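Local coordinates for glucosamine kinase (Streptacidiphilus jiangxiensis, PDB 6HWJ), which catalyses the magnesium- and ATP-dependent phosphorylation of D-glucosamine to D-glucosamine 6-phosphate and, less efficiently, acts on glucose, at residues A[229-239]-A[332-340]; A[297-305]-A[315-323]. All coordinates share one frame; numbering follows the deposited sequence. Where two conformers were deposited one is given.

Interaction 1: A[229-239]-A[332-340]; sequences MHAALAARGRT and RQPAALDVV
His-230 and Asp-338 meet between two helix segments that run nearly antiparallel, their axes 11.5 Å apart. The imidazole and the carboxylate lie almost in one plane, 18° apart, and His-230 NE2 donates to the anti lone pair of Asp-338 OD2 over 2.7 Å. With CG of His-230 anti to its carbonyl carbon (chi1 -73°), the ring reaches across to the opposing helix. There Ala-335 sets its methyl over one ring face in a CH-pi contact, CB lying 3.9 Å from the ring centroid. At the ring edge stand Asp-338 CB and, farther off, Val-339 CG2, while Met-229 brings its CE methyl up to the same carboxylate oxygen. His-230 ND1 is also engaged, by the hydroxyl of Tyr-380 on helix 362-386, and the two bonds together fix the rotation of the ring.

A second point of contact forms where the chain leaves helix 212-234. The extended side chain of Arg-332 carries its guanidinium against the turn, with Gly-237 O 3.5 Å above the centre of one face. Its NH1 donates to Thr-239 OG1 over 2.8 Å, close to the guanidinium plane, whereas the bond from NH2 to Arg-236 O, 3.0 Å long, is weak. Arg-236 NH1 comes within 4.0 Å of Arg-332 NH2, but Asp-296 forms salt bridges with both arginines and probably offsets their like charges. The contact thus pairs a buried imidazole, held at both nitrogens, with an arginine clasp that ties the turn and strand start after helix 212-234 to the residue just before strand 333-334.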
ATOM      1  N   MET A 229     -10.575   1.778   9.642  1.00 23.33           N
ATOM      2  CA  MET A 229     -10.033   0.873   8.629  1.00 27.93           C
ATOM      3  C   MET A 229      -9.906  -0.546   9.183  1.00 28.25           C
ATOM      4  O   MET A 229     -10.411  -1.507   8.579  1.00 27.79           O
ATOM      5  CB  MET A 229      -8.676   1.408   8.153  1.00 24.35           C
ATOM      6  CG  MET A 229      -8.024   0.609   7.032  1.00 27.97           C
ATOM      7  SD  MET A 229      -6.394   1.297   6.592  1.00 25.93           S
ATOM      8  CE  MET A 229      -5.400   0.696   7.954  1.00 29.60           C
ATOM      9  N   HIS A 230      -9.276  -0.694  10.359  1.00 26.43           N
ATOM     10  CA  HIS A 230      -9.080  -2.033  10.915  1.00 29.16           C
ATOM     11  C   HIS A 230     -10.404  -2.700  11.278  1.00 27.81           C
ATOM     12  O   HIS A 230     -10.585  -3.901  11.057  1.00 29.16           O
ATOM     13  CB  HIS A 230      -8.162  -1.973  12.137  1.00 25.50           C
ATOM     14  CG  HIS A 230      -6.731  -1.731  11.802  1.00 26.82           C
ATOM     15  ND1 HIS A 230      -5.817  -1.274  12.728  1.00 29.52           N
ATOM     16  CD2 HIS A 230      -6.049  -1.889  10.646  1.00 25.86           C
ATOM     17  CE1 HIS A 230      -4.637  -1.164  12.149  1.00 29.20           C
ATOM     18  NE2 HIS A 230      -4.756  -1.526  10.884  1.00 27.00           N
ATOM     19  N   ALA A 231     -11.342  -1.944  11.841  1.00 28.91           N
ATOM     20  CA  ALA A 231     -12.629  -2.521  12.205  1.00 32.19           C
ATOM     21  C   ALA A 231     -13.330  -3.099  10.986  1.00 30.04           C
ATOM     22  O   ALA A 231     -13.953  -4.161  11.064  1.00 30.92           O
ATOM     23  CB  ALA A 231     -13.511  -1.471  12.886  1.00 34.25           C
ATOM     24  N   ALA A 232     -13.241  -2.414   9.848  1.00 29.13           N
ATOM     25  CA  ALA A 232     -13.866  -2.908   8.633  1.00 30.13           C
ATOM     26  C   ALA A 232     -13.125  -4.121   8.089  1.00 31.18           C
ATOM     27  O   ALA A 232     -13.754  -5.096   7.665  1.00 31.40           O
ATOM     28  CB  ALA A 232     -13.903  -1.804   7.559  1.00 29.65           C
ATOM     29  N   LEU A 233     -11.791  -4.066   8.054  1.00 28.70           N
ATOM     30  CA  LEU A 233     -11.020  -5.194   7.548  1.00 27.43           C
ATOM     31  C   LEU A 233     -11.211  -6.417   8.430  1.00 29.82           C
ATOM     32  O   LEU A 233     -11.294  -7.550   7.935  1.00 33.71           O
ATOM     33  CB  LEU A 233      -9.542  -4.811   7.454  1.00 24.54           C
ATOM     34  CG  LEU A 233      -9.190  -3.674   6.506  1.00 25.60           C
ATOM     35  CD1 LEU A 233      -7.731  -3.320   6.631  1.00 27.83           C
ATOM     36  CD2 LEU A 233      -9.542  -3.976   5.040  1.00 26.70           C
ATOM     37  N   ALA A 234     -11.305  -6.214   9.740  1.00 30.61           N
ATOM     38  CA  ALA A 234     -11.419  -7.337  10.660  1.00 34.35           C
ATOM     39  C   ALA A 234     -12.742  -8.073  10.503  1.00 37.20           C
ATOM     40  O   ALA A 234     -12.863  -9.210  10.976  1.00 33.26           O
ATOM     41  CB  ALA A 234     -11.264  -6.864  12.110  1.00 33.78           C
ATOM     42  N   ALA A 235     -13.731  -7.465   9.846  1.00 37.19           N
ATOM     43  CA  ALA A 235     -14.997  -8.148   9.606  1.00 40.02           C
ATOM     44  C   ALA A 235     -14.840  -9.367   8.705  1.00 38.90           C
ATOM     45  O   ALA A 235     -15.694 -10.258   8.730  1.00 41.40           O
ATOM     46  CB  ALA A 235     -16.004  -7.176   8.987  1.00 42.16           C
ATOM     47  N   ARG A 236     -13.769  -9.437   7.915  1.00 36.70           N
ATOM     48  CA  ARG A 236     -13.482 -10.628   7.128  1.00 43.34           C
ATOM     49  C   ARG A 236     -12.938 -11.766   7.984  1.00 43.29           C
ATOM     50  O   ARG A 236     -12.764 -12.882   7.477  1.00 43.39           O
ATOM     51  CB  ARG A 236     -12.487 -10.311   6.014  1.00 55.76           C
ATOM     52  CG  ARG A 236     -13.073  -9.454   4.889  1.00 71.24           C
ATOM     53  CD  ARG A 236     -12.273  -9.573   3.594  1.00 86.60           C
ATOM     54  NE  ARG A 236     -12.305 -10.926   3.044  1.00103.30           N
ATOM     55  CZ  ARG A 236     -11.326 -11.824   3.176  1.00117.23           C
ATOM     56  NH1 ARG A 236     -10.216 -11.528   3.841  1.00120.20           N
ATOM     57  NH2 ARG A 236     -11.463 -13.028   2.639  1.00123.95           N
ATOM     58  N   GLY A 237     -12.662 -11.515   9.252  1.00 40.81           N
ATOM     59  CA  GLY A 237     -12.219 -12.540  10.170  1.00 40.81           C
ATOM     60  C   GLY A 237     -10.811 -12.278  10.662  1.00 37.10           C
ATOM     61  O   GLY A 237     -10.163 -11.296  10.304  1.00 32.42           O
ATOM     62  N   ARG A 238     -10.341 -13.197  11.498  1.00 35.82           N
ATOM     63  CA  ARG A 238      -9.014 -13.076  12.086  1.00 37.09           C
ATOM     64  C   ARG A 238      -8.420 -14.467  12.203  1.00 37.86           C
ATOM     65  O   ARG A 238      -9.139 -15.469  12.164  1.00 39.37           O
ATOM     66  CB  ARG A 238      -9.076 -12.399  13.453  1.00 38.39           C
ATOM     67  CG  ARG A 238      -9.857 -13.219  14.474  1.00 44.84           C
ATOM     68  CD  ARG A 238     -10.081 -12.443  15.757  1.00 52.74           C
ATOM     69  NE  ARG A 238     -10.748 -11.168  15.501  1.00 59.25           N
ATOM     70  CZ  ARG A 238     -11.082 -10.297  16.444  1.00 66.72           C
ATOM     71  NH1 ARG A 238     -10.817 -10.562  17.713  1.00 69.77           N
ATOM     72  NH2 ARG A 238     -11.688  -9.164  16.116  1.00 69.00           N
ATOM     73  N   THR A 239      -7.099 -14.510  12.364  1.00 40.20           N
ATOM     74  CA  THR A 239      -6.359 -15.772  12.491  1.00 40.87           C
ATOM     75  C   THR A 239      -5.384 -15.639  13.652  1.00 39.01           C
ATOM     76  O   THR A 239      -4.550 -14.713  13.645  1.00 34.16           O
ATOM     77  CB  THR A 239      -5.619 -16.106  11.199  1.00 45.31           C
ATOM     78  OG1 THR A 239      -6.539 -16.152  10.095  1.00 47.27           O
ATOM     79  CG2 THR A 239      -4.908 -17.434  11.327  1.00 44.87           C
ATOM     80  N   ARG A 332      -2.349 -12.193   6.350  1.00 30.47           N
ATOM     81  CA  ARG A 332      -2.780 -11.430   7.509  1.00 28.41           C
ATOM     82  C   ARG A 332      -1.609 -11.148   8.439  1.00 32.34           C
ATOM     83  O   ARG A 332      -0.664 -11.934   8.537  1.00 33.41           O
ATOM     84  CB  ARG A 332      -3.874 -12.181   8.250  1.00 29.09           C
ATOM     85  CG  ARG A 332      -5.126 -12.354   7.437  1.00 33.57           C
ATOM     86  CD  ARG A 332      -6.190 -13.118   8.202  1.00 38.02           C
ATOM     87  NE  ARG A 332      -7.523 -12.906   7.625  1.00 40.33           N
ATOM     88  CZ  ARG A 332      -8.604 -13.608   7.961  1.00 39.37           C
ATOM     89  NH1 ARG A 332      -8.523 -14.561   8.862  1.00 35.61           N
ATOM     90  NH2 ARG A 332      -9.761 -13.344   7.384  1.00 43.39           N
ATOM     91  N   GLN A 333      -1.689 -10.009   9.125  1.00 31.86           N
ATOM     92  CA  GLN A 333      -0.657  -9.528  10.031  1.00 30.70           C
ATOM     93  C   GLN A 333      -1.335  -8.929  11.263  1.00 32.18           C
ATOM     94  O   GLN A 333      -2.551  -8.681  11.239  1.00 29.56           O
ATOM     95  CB  GLN A 333       0.211  -8.464   9.356  1.00 30.64           C
ATOM     96  CG  GLN A 333       0.871  -8.896   8.026  1.00 35.30           C
ATOM     97  CD  GLN A 333       1.990  -9.902   8.230  1.00 39.55           C
ATOM     98  OE1 GLN A 333       2.360 -10.206   9.358  1.00 35.00           O
ATOM     99  NE2 GLN A 333       2.538 -10.417   7.129  1.00 41.03           N
ATOM    100  N   PRO A 334      -0.588  -8.626  12.333  1.00 30.10           N
ATOM    101  CA  PRO A 334      -1.190  -7.902  13.460  1.00 30.58           C
ATOM    102  C   PRO A 334      -1.599  -6.494  13.050  1.00 29.17           C
ATOM    103  O   PRO A 334      -0.874  -5.808  12.339  1.00 25.77           O
ATOM    104  CB  PRO A 334      -0.070  -7.859  14.510  1.00 30.28           C
ATOM    105  CG  PRO A 334       0.959  -8.843  14.030  1.00 32.32           C
ATOM    106  CD  PRO A 334       0.851  -8.852  12.535  1.00 28.98           C
ATOM    107  N   ALA A 335      -2.754  -6.058  13.545  1.00 31.49           N
ATOM    108  CA  ALA A 335      -3.168  -4.675  13.346  1.00 31.83           C
ATOM    109  C   ALA A 335      -2.133  -3.703  13.900  1.00 29.25           C
ATOM    110  O   ALA A 335      -1.932  -2.615  13.336  1.00 26.32           O
ATOM    111  CB  ALA A 335      -4.531  -4.431  14.001  1.00 29.27           C
ATOM    112  N   ALA A 336      -1.443  -4.082  14.974  1.00 26.96           N
ATOM    113  CA  ALA A 336      -0.426  -3.212  15.535  1.00 25.83           C
ATOM    114  C   ALA A 336       0.674  -2.893  14.533  1.00 26.48           C
ATOM    115  O   ALA A 336       1.371  -1.882  14.688  1.00 26.17           O
ATOM    116  CB  ALA A 336       0.176  -3.841  16.791  1.00 26.69           C
ATOM    117  N   LEU A 337       0.855  -3.726  13.506  1.00 26.08           N
ATOM    118  CA  LEU A 337       1.828  -3.414  12.472  1.00 25.62           C
ATOM    119  C   LEU A 337       1.488  -2.104  11.763  1.00 24.92           C
ATOM    120  O   LEU A 337       2.360  -1.246  11.563  1.00 25.36           O
ATOM    121  CB  LEU A 337       1.905  -4.567  11.464  1.00 27.76           C
ATOM    122  CG  LEU A 337       2.846  -4.304  10.286  1.00 31.67           C
ATOM    123  CD1 LEU A 337       4.302  -4.299  10.758  1.00 30.60           C
ATOM    124  CD2 LEU A 337       2.655  -5.364   9.181  1.00 38.71           C
ATOM    125  N   ASP A 338       0.223  -1.927  11.359  1.00 27.47           N
ATOM    126  CA  ASP A 338      -0.178  -0.643  10.775  1.00 23.23           C
ATOM    127  C   ASP A 338      -0.001   0.476  11.786  1.00 27.40           C
ATOM    128  O   ASP A 338       0.380   1.602  11.426  1.00 28.18           O
ATOM    129  CB  ASP A 338      -1.633  -0.666  10.303  1.00 25.16           C
ATOM    130  CG  ASP A 338      -1.864  -1.540   9.073  1.00 26.96           C
ATOM    131  OD1 ASP A 338      -0.911  -1.840   8.315  1.00 25.52           O
ATOM    132  OD2 ASP A 338      -3.044  -1.908   8.861  1.00 27.97           O
ATOM    133  N   VAL A 339      -0.330   0.203  13.052  1.00 28.94           N
ATOM    134  CA  VAL A 339      -0.247   1.232  14.091  1.00 27.52           C
ATOM    135  C   VAL A 339       1.176   1.756  14.192  1.00 27.07           C
ATOM    136  O   VAL A 339       1.402   2.969  14.167  1.00 26.02           O
ATOM    137  CB  VAL A 339      -0.737   0.680  15.438  1.00 29.15           C
ATOM    138  CG1 VAL A 339      -0.391   1.621  16.557  1.00 29.82           C
ATOM    139  CG2 VAL A 339      -2.240   0.412  15.401  1.00 30.35           C
ATOM    140  N   VAL A 340       2.160   0.846  14.283  1.00 29.03           N
ATOM    141  CA  VAL A 340       3.537   1.287  14.444  1.00 28.00           C
ATOM    142  C   VAL A 340       4.050   1.924  13.167  1.00 24.37           C
ATOM    143  O   VAL A 340       4.900   2.818  13.213  1.00 27.36           O
ATOM    144  CB  VAL A 340       4.458   0.132  14.889  1.00 29.48           C
ATOM    145  CG1 VAL A 340       4.011  -0.419  16.236  1.00 29.68           C
ATOM    146  CG2 VAL A 340       4.539  -0.958  13.829  1.00 32.03           C
TER
HETATM  147  O   HOH W   1     -11.352 -15.929   8.415  1.00 46.24           O

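Interaction 2: A[297-305]-A[315-323]. With MG (magnesium ion), chain C; MG (magnesium ion), chain F.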
ATOM      1  N   VAL A 297      -4.668  -6.368   6.826  1.00 25.57           N
ATOM      2  CA  VAL A 297      -4.129  -5.073   7.201  1.00 26.06           C
ATOM      3  C   VAL A 297      -3.805  -4.282   5.930  1.00 25.92           C
ATOM      4  O   VAL A 297      -3.845  -4.803   4.822  1.00 24.71           O
ATOM      5  CB  VAL A 297      -2.876  -5.177   8.099  1.00 26.55           C
ATOM      6  CG1 VAL A 297      -3.212  -5.834   9.435  1.00 25.33           C
ATOM      7  CG2 VAL A 297      -1.753  -5.931   7.397  1.00 27.43           C
ATOM      8  N   HIS A 298      -3.491  -3.000   6.117  1.00 24.91           N
ATOM      9  CA  HIS A 298      -2.949  -2.197   5.024  1.00 25.06           C
ATOM     10  C   HIS A 298      -1.583  -2.726   4.605  1.00 26.49           C
ATOM     11  O   HIS A 298      -1.345  -3.008   3.421  1.00 27.39           O
ATOM     12  CB  HIS A 298      -2.847  -0.716   5.441  1.00 22.96           C
ATOM     13  CG  HIS A 298      -2.365   0.185   4.348  1.00 24.65           C
ATOM     14  ND1 HIS A 298      -1.045   0.226   3.942  1.00 24.24           N
ATOM     15  CD2 HIS A 298      -3.036   1.068   3.552  1.00 24.32           C
ATOM     16  CE1 HIS A 298      -0.920   1.093   2.944  1.00 28.39           C
ATOM     17  NE2 HIS A 298      -2.112   1.617   2.687  1.00 26.42           N
ATOM     18  N   GLY A 299      -0.659  -2.846   5.561  1.00 27.62           N
ATOM     19  CA  GLY A 299       0.587  -3.554   5.341  1.00 31.11           C
ATOM     20  C   GLY A 299       1.739  -2.705   4.852  1.00 30.57           C
ATOM     21  O   GLY A 299       2.868  -3.206   4.789  1.00 35.45           O
ATOM     22  N   ASP A 300       1.493  -1.452   4.507  1.00 27.86           N
ATOM     23  CA  ASP A 300       2.560  -0.540   4.086  1.00 27.45           C
ATOM     24  C   ASP A 300       2.127   0.864   4.491  1.00 26.27           C
ATOM     25  O   ASP A 300       2.062   1.787   3.673  1.00 24.44           O
ATOM     26  CB  ASP A 300       2.827  -0.667   2.588  1.00 30.77           C
ATOM     27  CG  ASP A 300       4.016   0.164   2.130  1.00 32.23           C
ATOM     28  OD1 ASP A 300       4.930   0.397   2.938  1.00 32.38           O
ATOM     29  OD2 ASP A 300       4.012   0.589   0.955  1.00 32.95           O
ATOM     30  N   PHE A 301       1.794   1.016   5.771  1.00 28.04           N
ATOM     31  CA  PHE A 301       0.989   2.130   6.269  1.00 26.15           C
ATOM     32  C   PHE A 301       1.906   3.201   6.826  1.00 26.37           C
ATOM     33  O   PHE A 301       2.699   2.932   7.738  1.00 24.40           O
ATOM     34  CB  PHE A 301       0.016   1.603   7.330  1.00 27.35           C
ATOM     35  CG  PHE A 301      -1.132   2.521   7.632  1.00 28.00           C
ATOM     36  CD1 PHE A 301      -1.986   2.953   6.632  1.00 25.50           C
ATOM     37  CD2 PHE A 301      -1.383   2.912   8.926  1.00 28.48           C
ATOM     38  CE1 PHE A 301      -3.041   3.782   6.923  1.00 26.29           C
ATOM     39  CE2 PHE A 301      -2.446   3.752   9.215  1.00 28.29           C
ATOM     40  CZ  PHE A 301      -3.278   4.176   8.204  1.00 25.86           C
ATOM     41  N   HIS A 302       1.793   4.411   6.283  1.00 24.22           N
ATOM     42  CA  HIS A 302       2.596   5.552   6.715  1.00 24.42           C
ATOM     43  C   HIS A 302       1.955   6.798   6.124  1.00 25.52           C
ATOM     44  O   HIS A 302       1.011   6.713   5.325  1.00 23.55           O
ATOM     45  CB  HIS A 302       4.061   5.396   6.291  1.00 24.24           C
ATOM     46  CG  HIS A 302       4.255   5.233   4.818  1.00 24.52           C
ATOM     47  ND1 HIS A 302       4.234   6.292   3.947  1.00 27.28           N
ATOM     48  CD2 HIS A 302       4.487   4.130   4.061  1.00 26.63           C
ATOM     49  CE1 HIS A 302       4.443   5.854   2.713  1.00 27.68           C
ATOM     50  NE2 HIS A 302       4.595   4.541   2.756  1.00 25.04           N
ATOM     51  N   VAL A 303       2.476   7.967   6.514  1.00 26.56           N
ATOM     52  CA  VAL A 303       1.787   9.212   6.156  1.00 25.41           C
ATOM     53  C   VAL A 303       1.776   9.420   4.657  1.00 27.41           C
ATOM     54  O   VAL A 303       0.930  10.142   4.135  1.00 25.98           O
ATOM     55  CB  VAL A 303       2.417  10.444   6.853  1.00 32.76           C
ATOM     56  CG1 VAL A 303       2.396  10.279   8.345  1.00 35.68           C
ATOM     57  CG2 VAL A 303       3.829  10.699   6.320  1.00 33.75           C
ATOM     58  N   GLY A 304       2.741   8.842   3.937  1.00 28.95           N
ATOM     59  CA  GLY A 304       2.746   8.950   2.484  1.00 29.93           C
ATOM     60  C   GLY A 304       1.594   8.248   1.805  1.00 26.35           C
ATOM     61  O   GLY A 304       1.396   8.460   0.608  1.00 28.25           O
ATOM     62  N   GLN A 305       0.861   7.396   2.525  1.00 24.76           N
ATOM     63  CA  GLN A 305      -0.281   6.686   1.971  1.00 23.30           C
ATOM     64  C   GLN A 305      -1.590   7.404   2.284  1.00 24.21           C
ATOM     65  O   GLN A 305      -2.663   6.867   2.004  1.00 24.72           O
ATOM     66  CB  GLN A 305      -0.360   5.262   2.514  1.00 22.03           C
ATOM     67  CG  GLN A 305       0.952   4.474   2.492  1.00 24.13           C
ATOM     68  CD  GLN A 305       1.395   4.106   1.095  1.00 26.86           C
ATOM     69  OE1 GLN A 305       1.149   4.839   0.126  1.00 31.18           O
ATOM     70  NE2 GLN A 305       2.052   2.941   0.972  1.00 26.51           N
ATOM     71  N   VAL A 315      -7.005   7.125   2.489  1.00 23.95           N
ATOM     72  CA  VAL A 315      -5.884   6.184   2.471  1.00 23.36           C
ATOM     73  C   VAL A 315      -5.858   5.487   1.118  1.00 24.26           C
ATOM     74  O   VAL A 315      -6.912   5.195   0.519  1.00 23.48           O
ATOM     75  CB  VAL A 315      -5.972   5.184   3.636  1.00 25.04           C
ATOM     76  CG1 VAL A 315      -7.286   4.445   3.630  1.00 29.79           C
ATOM     77  CG2 VAL A 315      -4.786   4.169   3.546  1.00 27.40           C
ATOM     78  N   VAL A 316      -4.649   5.259   0.598  1.00 22.79           N
ATOM     79  CA  VAL A 316      -4.468   4.575  -0.679  1.00 23.91           C
ATOM     80  C   VAL A 316      -3.362   3.534  -0.536  1.00 23.90           C
ATOM     81  O   VAL A 316      -2.739   3.413   0.518  1.00 22.62           O
ATOM     82  CB  VAL A 316      -4.132   5.553  -1.814  1.00 25.93           C
ATOM     83  CG1 VAL A 316      -5.244   6.555  -1.999  1.00 28.69           C
ATOM     84  CG2 VAL A 316      -2.841   6.284  -1.504  1.00 27.07           C
ATOM     85  N   ASP A 317      -3.142   2.768  -1.618  1.00 28.06           N
ATOM     86  CA  ASP A 317      -1.986   1.862  -1.756  1.00 27.25           C
ATOM     87  C   ASP A 317      -2.144   0.614  -0.890  1.00 24.46           C
ATOM     88  O   ASP A 317      -1.496   0.487   0.150  1.00 27.08           O
ATOM     89  CB  ASP A 317      -0.708   2.627  -1.395  1.00 35.44           C
ATOM     90  CG  ASP A 317       0.558   1.966  -1.957  1.00 47.88           C
ATOM     91  OD1 ASP A 317       0.515   0.767  -2.290  1.00 53.02           O
ATOM     92  OD2 ASP A 317       1.596   2.672  -2.054  1.00 52.78           O
ATOM     93  N   PHE A 318      -2.977  -0.330  -1.336  1.00 24.12           N
ATOM     94  CA  PHE A 318      -3.283  -1.539  -0.589  1.00 28.68           C
ATOM     95  C   PHE A 318      -2.633  -2.805  -1.162  1.00 29.89           C
ATOM     96  O   PHE A 318      -3.127  -3.915  -0.914  1.00 25.35           O
ATOM     97  CB  PHE A 318      -4.795  -1.719  -0.527  1.00 31.05           C
ATOM     98  CG  PHE A 318      -5.467  -0.815   0.483  1.00 34.64           C
ATOM     99  CD1 PHE A 318      -5.473  -1.148   1.819  1.00 35.37           C
ATOM    100  CD2 PHE A 318      -6.072   0.361   0.083  1.00 36.29           C
ATOM    101  CE1 PHE A 318      -6.080  -0.328   2.751  1.00 36.57           C
ATOM    102  CE2 PHE A 318      -6.677   1.186   1.007  1.00 35.47           C
ATOM    103  CZ  PHE A 318      -6.682   0.839   2.338  1.00 36.73           C
ATOM    104  N   ASP A 319      -1.524  -2.655  -1.893  0.50 28.94           N
ATOM    105  CA  ASP A 319      -0.845  -3.797  -2.497  0.50 32.68           C
ATOM    106  C   ASP A 319      -0.043  -4.619  -1.497  0.50 28.48           C
ATOM    107  O   ASP A 319       0.371  -5.735  -1.827  0.50 29.47           O
ATOM    108  CB  ASP A 319       0.112  -3.324  -3.596  0.50 38.75           C
ATOM    109  CG  ASP A 319      -0.607  -2.853  -4.829  0.50 40.28           C
ATOM    110  OD1 ASP A 319      -1.732  -3.329  -5.081  0.50 40.79           O
ATOM    111  OD2 ASP A 319      -0.043  -2.004  -5.551  0.50 42.56           O
ATOM    112  N   GLY A 320       0.208  -4.091  -0.305  1.00 28.61           N
ATOM    113  CA  GLY A 320       0.984  -4.794   0.699  1.00 31.83           C
ATOM    114  C   GLY A 320       2.418  -4.301   0.812  1.00 33.41           C
ATOM    115  O   GLY A 320       2.881  -3.421   0.086  1.00 32.54           O
ATOM    116  N   ASN A 321       3.136  -4.917   1.747  1.00 38.93           N
ATOM    117  CA  ASN A 321       4.510  -4.516   2.056  1.00 39.41           C
ATOM    118  C   ASN A 321       5.448  -4.917   0.927  1.00 39.72           C
ATOM    119  O   ASN A 321       5.616  -6.118   0.672  1.00 36.42           O
ATOM    120  CB  ASN A 321       4.940  -5.160   3.368  1.00 45.96           C
ATOM    121  CG  ASN A 321       6.321  -4.725   3.802  1.00 52.26           C
ATOM    122  OD1 ASN A 321       6.962  -3.910   3.147  1.00 51.91           O
ATOM    123  ND2 ASN A 321       6.784  -5.267   4.927  1.00 58.42           N
ATOM    124  N   PRO A 322       6.077  -3.961   0.232  1.00 40.76           N
ATOM    125  CA  PRO A 322       6.864  -4.309  -0.954  1.00 45.00           C
ATOM    126  C   PRO A 322       8.181  -5.008  -0.653  1.00 46.47           C
ATOM    127  O   PRO A 322       8.823  -5.494  -1.601  1.00 44.59           O
ATOM    128  CB  PRO A 322       7.109  -2.948  -1.629  1.00 44.37           C
ATOM    129  CG  PRO A 322       7.070  -1.970  -0.502  1.00 44.35           C
ATOM    130  CD  PRO A 322       6.067  -2.505   0.488  1.00 42.15           C
ATOM    131  N   VAL A 323       8.604  -5.078   0.609  1.00 46.86           N
ATOM    132  CA  VAL A 323       9.813  -5.818   0.945  1.00 53.09           C
ATOM    133  C   VAL A 323       9.539  -7.300   1.179  1.00 55.53           C
ATOM    134  O   VAL A 323      10.477  -8.106   1.136  1.00 59.99           O
ATOM    135  CB  VAL A 323      10.506  -5.223   2.187  1.00 54.95           C
ATOM    136  CG1 VAL A 323      10.679  -3.720   2.023  1.00 54.19           C
ATOM    137  CG2 VAL A 323       9.734  -5.558   3.445  1.00 53.24           C
TER
HETATM  138 MG    MG C 501       2.127   4.759  -1.710  1.00 37.98          MG
HETATM  139 MG    MG F 504       2.174  -0.309  -3.238  1.00 45.28          MG
HETATM  140  O   HOH W   2      -0.359  -1.762   1.149  1.00 25.83           O
HETATM  141  O   HOH W   3      -2.731  -4.876   1.835  1.00 30.99           O
HETATM  142  O   HOH W   4       2.376  -0.733  -1.092  1.00 39.06           O
HETATM  143  O   HOH W   5       2.803   6.805  -1.215  1.00 44.11           O
HETATM  144  O   HOH W   6       3.553   1.191  -2.606  1.00 40.00           O
HETATM  145  O   HOH W   7       0.567   5.811  -2.505  1.00 40.28           O
HETATM  146  O   HOH W   8       2.893   5.282  -3.673  1.00 38.41           O
HETATM  147  O   HOH W   9       3.959  -1.141  -2.977  1.00 50.48           O
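Asp-317 and Gln-305 share a magnesium ion: Gln-305 OE1 binds it at 2.1 Å and Asp-317 OD2 at 2.2 Å, with three waters as further ligands. The amide and carboxylate planes stand 76° apart, and a weak hydrogen bond from Gln-305 NE2 also reaches Asp-317 OD2. The same NE2 donates a straighter bond to Asp-300 O, lying in both the amide and the carbonyl plane, which fixes the amide so that OE1 faces the metal. The other oxygen of Asp-317, OD1, binds the second magnesium ion at 2.2 Å, making this carboxylate a bridge between the two. Asp-319 also belongs to this second site, but in one of its two conformers OD2 stays 3.6 Å from the ion, too far for direct coordination. A water ligand of that ion donates to both Asp-300 OD2 and Gly-320 O.

Behind the metals, His-298 NE2 gives a nearly linear bond (173°) to Val-316 O, 2.9 Å away. Its ND1 accepts from Asp-300 N; these bonds, each near the ring plane, fix the rotation of the imidazole. Val-316 N donates to Gln-305 O over 2.9 Å, tying the two backbones together where strand 312-315 ends. One water donates to His-298 O and Asp-317 O and accepts from Gly-320 N.

Farther out, His-298 CD2 sits over one face of the oblique Phe-318 ring (planes at 53°), 3.4 Å from Phe-318 CE1. Val-315 CG2 fills the corner between His-298 CD2 and the Phe-301 ring edge, while Pro-322 CD lies against the Asp-300 carboxylate. The paired loops thus supply magnesium ligands and one glucosamine-binding residue of the active site, the ions and their waters lying where Asp-300 OD2 approaches Asp-317 OD2 to 4.4 Å.

Interactions 1 and 2, with centres 13 Å apart, meet at one carboxylate. Asp-338 OD2, the oxygen that receives His-230 in interaction 1, probably also accepts from His-298 N at 3.0 Å, and Asp-338 OD1 probably from Gly-299 N at 2.9 Å, so helix 335-356 anchors the start of the loop 297-305. Packing adds to this where Asp-338 O lies 3.3 Å from Phe-301 CD2. The side chain of Asp-338 is about 7 Å from that of Asp-300, which binds D-glucosamine, and about 12 Å from a bound magnesium ion. The His-230/Asp-338 pair is thus, by inference, a second shell supporting the loop that carries Asp-300.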